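Adhesin (Streptococcus sanguinis SK1 = NCTC 7863, PDB 6VT2) probably mediates bacterial adhesion to host surfaces by binding sialylated glycans through two tandem sialoglycan-binding modules. Local coordinates at residues Y327-P332 / V380-D385; F320-D325 / S389-T394. One frame throughout, in Å; residues are numbered along the deposited sequence.

Contact 1 (Y327-P332 / V380-D385); sequences YTPNNP and VIYPDD. With CA (calcium ion), chain G.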
loop_
_atom_site.group_PDB
_atom_site.type_symbol
_atom_site.label_atom_id
_atom_site.label_comp_id
_atom_site.label_asym_id
_atom_site.label_seq_id
_atom_site.Cartn_x
_atom_site.Cartn_y
_atom_site.Cartn_z
ATOM N N TYR A 327 19.844 -25.935 -23.429
ATOM C CA TYR A 327 21.295 -25.940 -23.486
ATOM C C TYR A 327 21.767 -26.016 -24.920
ATOM O O TYR A 327 21.260 -26.813 -25.700
ATOM C CB TYR A 327 21.863 -27.189 -22.741
ATOM C CG TYR A 327 21.603 -27.060 -21.269
ATOM C CD1 TYR A 327 22.149 -26.006 -20.540
ATOM C CD2 TYR A 327 20.811 -27.965 -20.600
ATOM C CE1 TYR A 327 21.883 -25.850 -19.205
ATOM C CE2 TYR A 327 20.519 -27.802 -19.288
ATOM C CZ TYR A 327 21.069 -26.760 -18.574
ATOM O OH TYR A 327 20.795 -26.574 -17.221
ATOM N N THR A 328 22.805 -25.246 -25.234
ATOM C CA THR A 328 23.496 -25.321 -26.513
ATOM C C THR A 328 24.971 -25.512 -26.209
ATOM O O THR A 328 25.566 -24.631 -25.558
ATOM C CB THR A 328 23.281 -24.036 -27.287
ATOM O OG1 THR A 328 21.886 -23.920 -27.557
ATOM C CG2 THR A 328 24.021 -24.077 -28.593
ATOM N N PRO A 329 25.570 -26.623 -26.654
ATOM C CA PRO A 329 27.007 -26.808 -26.448
ATOM C C PRO A 329 27.827 -25.724 -27.123
ATOM O O PRO A 329 27.510 -25.276 -28.225
ATOM C CB PRO A 329 27.286 -28.189 -27.045
ATOM C CG PRO A 329 25.957 -28.840 -27.100
ATOM C CD PRO A 329 24.936 -27.800 -27.281
ATOM N N ASN A 330 28.913 -25.353 -26.440
ATOM C CA ASN A 330 30.023 -24.617 -27.040
ATOM C C ASN A 330 30.937 -25.568 -27.771
ATOM O O ASN A 330 31.140 -26.707 -27.351
ATOM C CB ASN A 330 30.821 -23.889 -25.985
ATOM C CG ASN A 330 29.980 -22.821 -25.271
ATOM O OD1 ASN A 330 29.091 -22.215 -25.861
ATOM N ND2 ASN A 330 30.228 -22.648 -24.026
ATOM N N ASN A 331 31.441 -25.096 -28.900
ATOM C CA ASN A 331 32.394 -25.864 -29.654
ATOM C C ASN A 331 33.748 -25.812 -28.993
ATOM O O ASN A 331 34.056 -24.877 -28.267
ATOM C CB ASN A 331 32.472 -25.302 -31.054
ATOM C CG ASN A 331 31.168 -25.397 -31.763
ATOM O OD1 ASN A 331 30.681 -24.431 -32.380
ATOM N ND2 ASN A 331 30.570 -26.542 -31.684
ATOM N N PRO A 332 34.593 -26.794 -29.249
ATOM C CA PRO A 332 35.950 -26.760 -28.689
ATOM C C PRO A 332 36.787 -25.629 -29.262
ATOM O O PRO A 332 36.557 -25.145 -30.370
ATOM C CB PRO A 332 36.532 -28.121 -29.074
ATOM C CG PRO A 332 35.762 -28.575 -30.147
ATOM C CD PRO A 332 34.343 -28.003 -30.042
ATOM N N VAL A 380 26.182 -35.171 -27.178
ATOM C CA VAL A 380 26.040 -34.620 -25.854
ATOM C C VAL A 380 24.723 -35.159 -25.320
ATOM O O VAL A 380 23.663 -34.934 -25.913
ATOM C CB VAL A 380 26.020 -33.099 -25.914
ATOM C CG1 VAL A 380 25.850 -32.493 -24.575
ATOM C CG2 VAL A 380 27.282 -32.555 -26.579
ATOM N N ILE A 381 24.784 -35.868 -24.199
ATOM C CA ILE A 381 23.603 -36.484 -23.614
ATOM C C ILE A 381 23.320 -35.846 -22.266
ATOM O O ILE A 381 24.139 -35.913 -21.338
ATOM C CB ILE A 381 23.802 -37.994 -23.479
ATOM C CG1 ILE A 381 24.207 -38.619 -24.850
ATOM C CG2 ILE A 381 22.590 -38.588 -22.897
ATOM C CD1 ILE A 381 24.512 -40.099 -24.717
ATOM N N TYR A 382 22.176 -35.204 -22.178
ATOM C CA TYR A 382 21.783 -34.500 -20.980
ATOM C C TYR A 382 21.150 -35.475 -20.028
ATOM O O TYR A 382 20.716 -36.553 -20.421
ATOM C CB TYR A 382 20.788 -33.409 -21.335
ATOM C CG TYR A 382 21.402 -32.376 -22.196
ATOM C CD1 TYR A 382 22.209 -31.411 -21.637
ATOM C CD2 TYR A 382 21.199 -32.376 -23.561
ATOM C CE1 TYR A 382 22.844 -30.486 -22.413
ATOM C CE2 TYR A 382 21.816 -31.425 -24.339
ATOM C CZ TYR A 382 22.642 -30.532 -23.778
ATOM O OH TYR A 382 23.295 -29.601 -24.547
ATOM N N PRO A 383 21.145 -35.153 -18.748
ATOM C CA PRO A 383 20.801 -36.164 -17.744
ATOM C C PRO A 383 19.321 -36.548 -17.698
ATOM O O PRO A 383 18.974 -37.469 -16.965
ATOM C CB PRO A 383 21.293 -35.525 -16.441
ATOM C CG PRO A 383 21.509 -34.152 -16.712
ATOM C CD PRO A 383 21.850 -34.019 -18.168
ATOM N N ASP A 384 18.459 -35.883 -18.454
ATOM C CA ASP A 384 17.073 -36.273 -18.572
ATOM C C ASP A 384 16.862 -37.184 -19.777
ATOM O O ASP A 384 15.732 -37.556 -20.083
ATOM C CB ASP A 384 16.141 -35.066 -18.685
ATOM C CG ASP A 384 16.428 -34.170 -19.862
ATOM O OD1 ASP A 384 17.582 -34.111 -20.310
ATOM O OD2 ASP A 384 15.523 -33.482 -20.333
ATOM N N ASP A 385 17.934 -37.552 -20.482
ATOM C CA ASP A 385 17.775 -38.408 -21.638
ATOM C C ASP A 385 17.165 -39.739 -21.241
ATOM O O ASP A 385 17.640 -40.387 -20.325
ATOM C CB ASP A 385 19.137 -38.633 -22.296
ATOM C CG ASP A 385 19.077 -39.454 -23.557
ATOM O OD1 ASP A 385 18.657 -38.930 -24.593
ATOM O OD2 ASP A 385 19.472 -40.627 -23.498
HETATM CA CA CA G . 20.226 -28.154 -27.441
HETATM O O HOH W 1 19.478 -25.815 -27.876
HETATM O O HOH W 2 18.546 -28.464 -29.146
HETATM O O HOH W 3 21.566 -26.994 -28.982
#
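The ring of Tyr382 overlaps the base of the Tyr327 side chain obliquely, with CE1 and OH both against CB. Tyr382 OH lies 3.3 Å from Tyr327 CB, and the ring carbon CE1 sits 3.5 Å from the same CB, so the tightest packing falls at the root of the Tyr327 side chain. The two rings are nearly parallel, planes at 20°, but they are offset by a centroid distance of 5.5 Å, with little stacking; CD2 of Tyr327 still meets Tyr382 CE1. On Tyr327, CG stands anti to the carbonyl carbon (chi1 -68°), which sends the ring away from the metal-binding carbonyl, and its hydroxyl is hydrogen-bonded to Glu220 of the preceding SigLec-like domain. Pro329 extends the packing: its CD lies against the Tyr382 hydroxyl oxygen, OH, at 3.7 Å, while its CG makes an apolar contact with Val380 CG2 at 4.0 Å. This packing joins the entry loop of the C-terminal atypical Rib domain to the end of strand 378-381, where a type I beta turn from Tyr382 to Asp385 starts the path toward strand 392-395. No hydrogen bond links the two segments directly. The Tyr382 hydroxyl is instead hydrogen-bonded to Asp393, a calcium ligand, which makes this tyrosine a second-shell residue of the metal site. Tyr327 O binds the calcium at 2.4 Å, and Thr328 OG1 is hydrogen-bonded at 3.1 Å to water 1, itself a calcium ligand.

Contact 2 (F320-D325 / S389-T394); sequences FANQTD and SRSRDT. With CA (calcium ion), chain G.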
loop_
_atom_site.group_PDB
_atom_site.type_symbol
_atom_site.label_atom_id
_atom_site.label_comp_id
_atom_site.label_asym_id
_atom_site.label_seq_id
_atom_site.Cartn_x
_atom_site.Cartn_y
_atom_site.Cartn_z
ATOM N N PHE A 320 6.243 -29.998 -20.322
ATOM C CA PHE A 320 7.556 -30.577 -20.071
ATOM C C PHE A 320 8.470 -30.261 -21.241
ATOM O O PHE A 320 8.060 -30.278 -22.405
ATOM C CB PHE A 320 7.496 -32.097 -19.894
ATOM C CG PHE A 320 6.398 -32.613 -19.017
ATOM C CD1 PHE A 320 5.775 -31.845 -18.037
ATOM C CD2 PHE A 320 6.019 -33.904 -19.154
ATOM C CE1 PHE A 320 4.729 -32.376 -17.277
ATOM C CE2 PHE A 320 5.005 -34.441 -18.395
ATOM C CZ PHE A 320 4.358 -33.659 -17.470
ATOM N N ALA A 321 9.703 -30.004 -20.937
ATOM C CA ALA A 321 10.721 -29.820 -21.960
ATOM C C ALA A 321 11.947 -30.647 -21.649
ATOM O O ALA A 321 12.322 -30.844 -20.507
ATOM C CB ALA A 321 11.094 -28.370 -22.072
ATOM N N ASN A 322 12.612 -31.065 -22.706
ATOM C CA ASN A 322 13.880 -31.741 -22.547
ATOM C C ASN A 322 14.938 -30.715 -22.245
ATOM O O ASN A 322 14.907 -29.597 -22.770
ATOM C CB ASN A 322 14.261 -32.468 -23.820
ATOM C CG ASN A 322 13.347 -33.573 -24.153
ATOM O OD1 ASN A 322 13.023 -34.416 -23.316
ATOM N ND2 ASN A 322 12.899 -33.596 -25.370
ATOM N N GLN A 323 15.946 -31.131 -21.507
ATOM C CA GLN A 323 17.051 -30.219 -21.224
ATOM C C GLN A 323 17.748 -29.708 -22.465
ATOM O O GLN A 323 18.249 -28.570 -22.455
ATOM C CB GLN A 323 18.062 -30.891 -20.297
ATOM C CG GLN A 323 17.519 -30.932 -18.891
ATOM C CD GLN A 323 18.479 -31.517 -17.915
ATOM O OE1 GLN A 323 19.735 -31.414 -18.100
ATOM N NE2 GLN A 323 17.953 -32.183 -16.894
ATOM N N THR A 324 17.804 -30.507 -23.501
ATOM C CA THR A 324 18.457 -30.021 -24.691
ATOM C C THR A 324 17.770 -28.785 -25.217
ATOM O O THR A 324 18.404 -28.007 -25.921
ATOM C CB THR A 324 18.563 -31.121 -25.740
ATOM O OG1 THR A 324 19.338 -30.567 -26.813
ATOM C CG2 THR A 324 17.229 -31.554 -26.269
ATOM N N ASP A 325 16.506 -28.550 -24.857
ATOM C CA ASP A 325 15.835 -27.367 -25.329
ATOM C C ASP A 325 16.382 -26.098 -24.689
ATOM O O ASP A 325 16.185 -25.009 -25.242
ATOM C CB ASP A 325 14.339 -27.487 -25.055
ATOM C CG ASP A 325 13.654 -28.497 -25.866
ATOM O OD1 ASP A 325 14.290 -29.158 -26.693
ATOM O OD2 ASP A 325 12.425 -28.683 -25.626
ATOM N N SER A 389 12.213 -40.086 -24.467
ATOM C CA SER A 389 12.315 -38.619 -24.547
ATOM C C SER A 389 13.808 -38.294 -24.571
ATOM O O SER A 389 14.492 -38.006 -23.573
ATOM C CB SER A 389 11.593 -37.961 -23.374
ATOM O OG SER A 389 11.391 -36.591 -23.639
ATOM N N ARG A 390 14.395 -38.447 -25.747
ATOM C CA ARG A 390 15.827 -38.276 -25.876
ATOM C C ARG A 390 16.171 -36.811 -25.707
ATOM O O ARG A 390 15.427 -35.926 -26.135
ATOM C CB ARG A 390 16.288 -38.782 -27.242
ATOM C CG ARG A 390 16.354 -40.298 -27.293
ATOM C CD ARG A 390 16.319 -40.740 -28.778
ATOM N NE ARG A 390 17.475 -40.278 -29.537
ATOM C CZ ARG A 390 18.636 -40.922 -29.582
ATOM N NH1 ARG A 390 19.618 -40.434 -30.307
ATOM N NH2 ARG A 390 18.827 -42.012 -28.851
ATOM N N SER A 391 17.266 -36.541 -25.029
ATOM C CA SER A 391 17.669 -35.193 -24.701
ATOM C C SER A 391 19.152 -35.092 -24.986
ATOM O O SER A 391 19.984 -35.424 -24.130
ATOM C CB SER A 391 17.351 -34.895 -23.248
ATOM O OG SER A 391 17.600 -33.545 -22.967
ATOM N N ARG A 392 19.455 -34.579 -26.174
ATOM C CA ARG A 392 20.804 -34.703 -26.711
ATOM C C ARG A 392 21.096 -33.520 -27.607
ATOM O O ARG A 392 20.182 -32.814 -28.063
ATOM C CB ARG A 392 20.961 -36.005 -27.504
ATOM C CG ARG A 392 20.764 -37.222 -26.677
ATOM C CD ARG A 392 20.996 -38.515 -27.510
ATOM N NE ARG A 392 20.691 -39.596 -26.633
ATOM C CZ ARG A 392 21.289 -40.768 -26.613
ATOM N NH1 ARG A 392 22.245 -41.038 -27.515
ATOM N NH2 ARG A 392 20.957 -41.640 -25.705
ATOM N N ASP A 393 22.395 -33.316 -27.868
ATOM C CA ASP A 393 22.858 -32.384 -28.873
ATOM C C ASP A 393 23.972 -33.106 -29.596
ATOM O O ASP A 393 24.511 -34.092 -29.093
ATOM C CB ASP A 393 23.334 -31.067 -28.291
ATOM C CG ASP A 393 22.200 -30.098 -27.977
ATOM O OD1 ASP A 393 21.320 -29.952 -28.828
ATOM O OD2 ASP A 393 22.222 -29.438 -26.940
ATOM N N THR A 394 24.280 -32.638 -30.793
ATOM C CA THR A 394 25.383 -33.171 -31.577
ATOM C C THR A 394 26.336 -32.036 -31.884
ATOM O O THR A 394 25.910 -30.952 -32.303
ATOM C CB THR A 394 24.891 -33.796 -32.865
ATOM O OG1 THR A 394 24.033 -34.896 -32.576
ATOM C CG2 THR A 394 26.150 -34.307 -33.686
HETATM CA CA CA G . 20.226 -28.154 -27.441
HETATM O O HOH W 4 10.969 -35.502 -26.686
HETATM O O HOH W 1 19.478 -25.815 -27.876
HETATM O O HOH W 2 18.546 -28.464 -29.146
HETATM O O HOH W 3 21.566 -26.994 -28.982
#
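Thr324 OG1 has two partners: it binds the calcium at 2.6 Å and donates a hydrogen bond to Arg392 O at 2.7 Å. The hydroxyl lies anti to the backbone N (chi1 -174°), a rotation that carries it to the metal and to the strand carbonyl together. It comes to that carbonyl from above its plane, 58° out of it, rather than along a lone pair. Asp393 offers both carboxylate oxygens to the same ion, OD2 at 2.4 Å, and OD2 also has the Tyr382 hydroxyl; the closeness of this carboxylate to Thr324 OG1 reflects the shared metal and is no hydrogen bond. Thr324 O is a further ligand, and three waters and Tyr327 O complete the eight-fold shell. One step away from the metal, Ser391 OG accepts the backbone N-H of Thr324 at 3.1 Å, with an angle of 149° at the hydrogen, and is also hydrogen-bonded to Asp384. The backbone N-H of Gln323 is hydrogen-bonded to Asp384 OD2. At the far end, Ser389 OG donates to Asn322 OD1 at 2.7 Å, in the carbonyl plane and on a lone pair, and is also hydrogen-bonded to Ala291 N. Water 4 closes a small ring there, accepting from Asn322 ND2 at 3.0 Å and donating to Ser389 OG. The contact spans the join between the second SigLec-like domain, whose strand 314-321 also brings Phe320 to the sialic acid, and the atypical Rib domain that follows. Hydrogen bonds and metal ligation carry it, consistent with the ion stabilising the relative placement of the two domains alongside direct hydrogen bonds.

How the contacts relate
Strand 314-321 leaves the second SigLec-like domain and runs into 320-325, then almost at once into 327-332 at the start of the atypical Rib domain. After the helix 346-360 and strand 369-372, the chain returns along strand 378-381 to 380-385, where contact 1 closes its loop; a few residues later 389-394 leads into strand 392-395 and contact 2 closes a wider loop that encloses the first. The returning segments belong to neighbouring antiparallel strands of one sheet. Both contacts meet at the same calcium and share its three waters, and the hydrogen bonds of Asp384 and Tyr382 join them directly, tying the interdomain linker to one end of the Rib sheet.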